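Side-chain contact in beta-1,4-exocellulase (Thermobifida fusca, PDB 4B4H), which is a family 6 cellobiohydrolase, here its catalytic domain, and probably cleaves the beta-1,4 glycosidic bonds of cellulose: residues Gly162-Val167 / Phe205-Asn210. Numbering follows the deposited sequence.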
loop_
_atom_site.group_PDB
_atom_site.type_symbol
_atom_site.label_atom_id
_atom_site.label_comp_id
_atom_site.label_asym_id
_atom_site.label_seq_id
_atom_site.Cartn_x
_atom_site.Cartn_y
_atom_site.Cartn_z
ATOM N N GLY A 162 6.711 19.369 -3.800
ATOM C CA GLY A 162 5.768 18.807 -4.785
ATOM C C GLY A 162 4.908 17.719 -4.174
ATOM O O GLY A 162 3.710 17.698 -4.399
ATOM N N TYR A 163 5.544 16.797 -3.453
ATOM C CA TYR A 163 4.817 15.776 -2.685
ATOM C C TYR A 163 3.940 16.361 -1.592
ATOM O O TYR A 163 2.761 16.038 -1.511
ATOM C CB TYR A 163 5.782 14.780 -2.047
ATOM C CG TYR A 163 6.366 13.712 -2.945
ATOM C CD1 TYR A 163 6.318 13.798 -4.347
ATOM C CD2 TYR A 163 7.005 12.622 -2.375
ATOM C CE1 TYR A 163 6.878 12.800 -5.140
ATOM C CE2 TYR A 163 7.565 11.627 -3.154
ATOM C CZ TYR A 163 7.503 11.721 -4.537
ATOM O OH TYR A 163 8.063 10.724 -5.300
ATOM N N VAL A 164 4.507 17.227 -0.758
ATOM C CA VAL A 164 3.764 17.785 0.376
ATOM C C VAL A 164 2.544 18.567 -0.132
ATOM O O VAL A 164 1.414 18.362 0.328
ATOM C CB VAL A 164 4.686 18.649 1.285
ATOM C CG1 VAL A 164 3.886 19.401 2.337
ATOM C CG2 VAL A 164 5.755 17.794 1.934
ATOM N N ASN A 165 2.768 19.462 -1.086
ATOM C CA ASN A 165 1.694 20.297 -1.619
ATOM C C ASN A 165 0.697 19.538 -2.494
ATOM O O ASN A 165 -0.488 19.859 -2.481
ATOM C CB ASN A 165 2.265 21.482 -2.400
ATOM C CG ASN A 165 2.893 22.523 -1.497
ATOM O OD1 ASN A 165 2.547 22.648 -0.327
ATOM N ND2 ASN A 165 3.821 23.297 -2.052
ATOM N N GLY A 166 1.187 18.555 -3.257
ATOM C CA GLY A 166 0.319 17.687 -4.059
ATOM C C GLY A 166 -0.646 16.948 -3.152
ATOM O O GLY A 166 -1.859 17.038 -3.342
ATOM N N VAL A 167 -0.093 16.233 -2.177
ATOM C CA VAL A 167 -0.884 15.497 -1.190
ATOM C C VAL A 167 -1.890 16.399 -0.471
ATOM O O VAL A 167 -3.061 16.023 -0.334
ATOM C CB VAL A 167 0.022 14.759 -0.179
ATOM C CG1 VAL A 167 -0.785 14.272 1.012
ATOM C CG2 VAL A 167 0.747 13.605 -0.851
ATOM N N PHE A 205 3.746 13.688 7.604
ATOM C CA PHE A 205 2.312 13.454 7.387
ATOM C C PHE A 205 1.501 14.686 7.796
ATOM O O PHE A 205 0.566 15.099 7.095
ATOM C CB PHE A 205 1.833 12.227 8.169
ATOM C CG PHE A 205 2.463 10.929 7.731
ATOM C CD1 PHE A 205 2.900 10.746 6.419
ATOM C CD2 PHE A 205 2.583 9.873 8.629
ATOM C CE1 PHE A 205 3.472 9.544 6.030
ATOM C CE2 PHE A 205 3.149 8.664 8.245
ATOM C CZ PHE A 205 3.595 8.502 6.942
ATOM N N TYR A 206 1.908 15.279 8.917
ATOM C CA TYR A 206 1.229 16.433 9.498
ATOM C C TYR A 206 1.443 17.655 8.619
ATOM O O TYR A 206 0.504 18.389 8.342
ATOM C CB TYR A 206 1.729 16.684 10.926
ATOM C CG TYR A 206 0.953 17.759 11.670
ATOM C CD1 TYR A 206 -0.251 17.458 12.335
ATOM C CD2 TYR A 206 1.413 19.070 11.707
ATOM C CE1 TYR A 206 -0.967 18.443 13.001
ATOM C CE2 TYR A 206 0.708 20.058 12.379
ATOM C CZ TYR A 206 -0.473 19.741 13.021
ATOM O OH TYR A 206 -1.161 20.727 13.679
ATOM N N GLU A 207 2.674 17.843 8.152
ATOM C CA GLU A 207 2.992 18.906 7.199
ATOM C C GLU A 207 2.052 18.834 5.989
ATOM O O GLU A 207 1.430 19.841 5.643
ATOM C CB GLU A 207 4.464 18.835 6.768
ATOM C CG GLU A 207 4.919 19.954 5.832
ATOM C CD GLU A 207 6.370 19.806 5.380
ATOM O OE1 GLU A 207 7.003 18.783 5.697
ATOM O OE2 GLU A 207 6.877 20.721 4.695
ATOM N N ALA A 208 1.939 17.645 5.388
ATOM C CA ALA A 208 1.109 17.433 4.176
ATOM C C ALA A 208 -0.360 17.738 4.424
ATOM O O ALA A 208 -1.022 18.393 3.621
ATOM C CB ALA A 208 1.261 16.006 3.656
ATOM N N ALA A 209 -0.865 17.236 5.543
ATOM C CA ALA A 209 -2.255 17.444 5.945
ATOM C C ALA A 209 -2.617 18.906 6.166
ATOM O O ALA A 209 -3.788 19.270 6.116
ATOM C CB ALA A 209 -2.527 16.656 7.205
ATOM N N ASN A 210 -1.621 19.735 6.459
ATOM C CA ASN A 210 -1.857 21.167 6.624
ATOM C C ASN A 210 -1.430 22.011 5.428
ATOM O O ASN A 210 -1.571 23.236 5.461
ATOM C CB ASN A 210 -1.171 21.651 7.893
ATOM C CG ASN A 210 -1.875 21.163 9.128
ATOM O OD1 ASN A 210 -2.834 21.786 9.582
ATOM N ND2 ASN A 210 -1.437 20.025 9.659
#
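Val164 and Val167, one turn apart on helix 162-175, pack against Glu207 and Ala208 in the last turn of helix 198-209, joining two helices outside the parallel strands of the distorted barrel of family 6 glycoside hydrolases. The segment axes approach to 8.4 Å at 52°, a spacing consistent with the small side chain of Ala208, whose CA lies 4.6 Å from the CA of Val164.

Two valine methyls make the apolar contacts with Ala208. Val167 CG1 meets Ala208 CB at 3.8 Å; both residues are buried, and Leu138, from a loop, also packs on Ala208. Val164 carries CG1 anti to its own N (chi1 171°), which sets this methyl 3.9 Å from Ala208 CA. With an alanine here, both methyls that meet Glu207 would be gone, which is likely to open a gap beside Ala208 and leave the Glu207 chain freer to turn.

Towards solvent, the extended Glu207 side chain crosses Val164 at about a right angle; its CG and CD lie against the valine methyls, in van der Waals packing. Nearby, Asn210 ND2 donates a hydrogen bond to Tyr206 O within its own segment. Across the interface, the closest approach is Val164 CG1 to Glu207 CG, 3.7 Å.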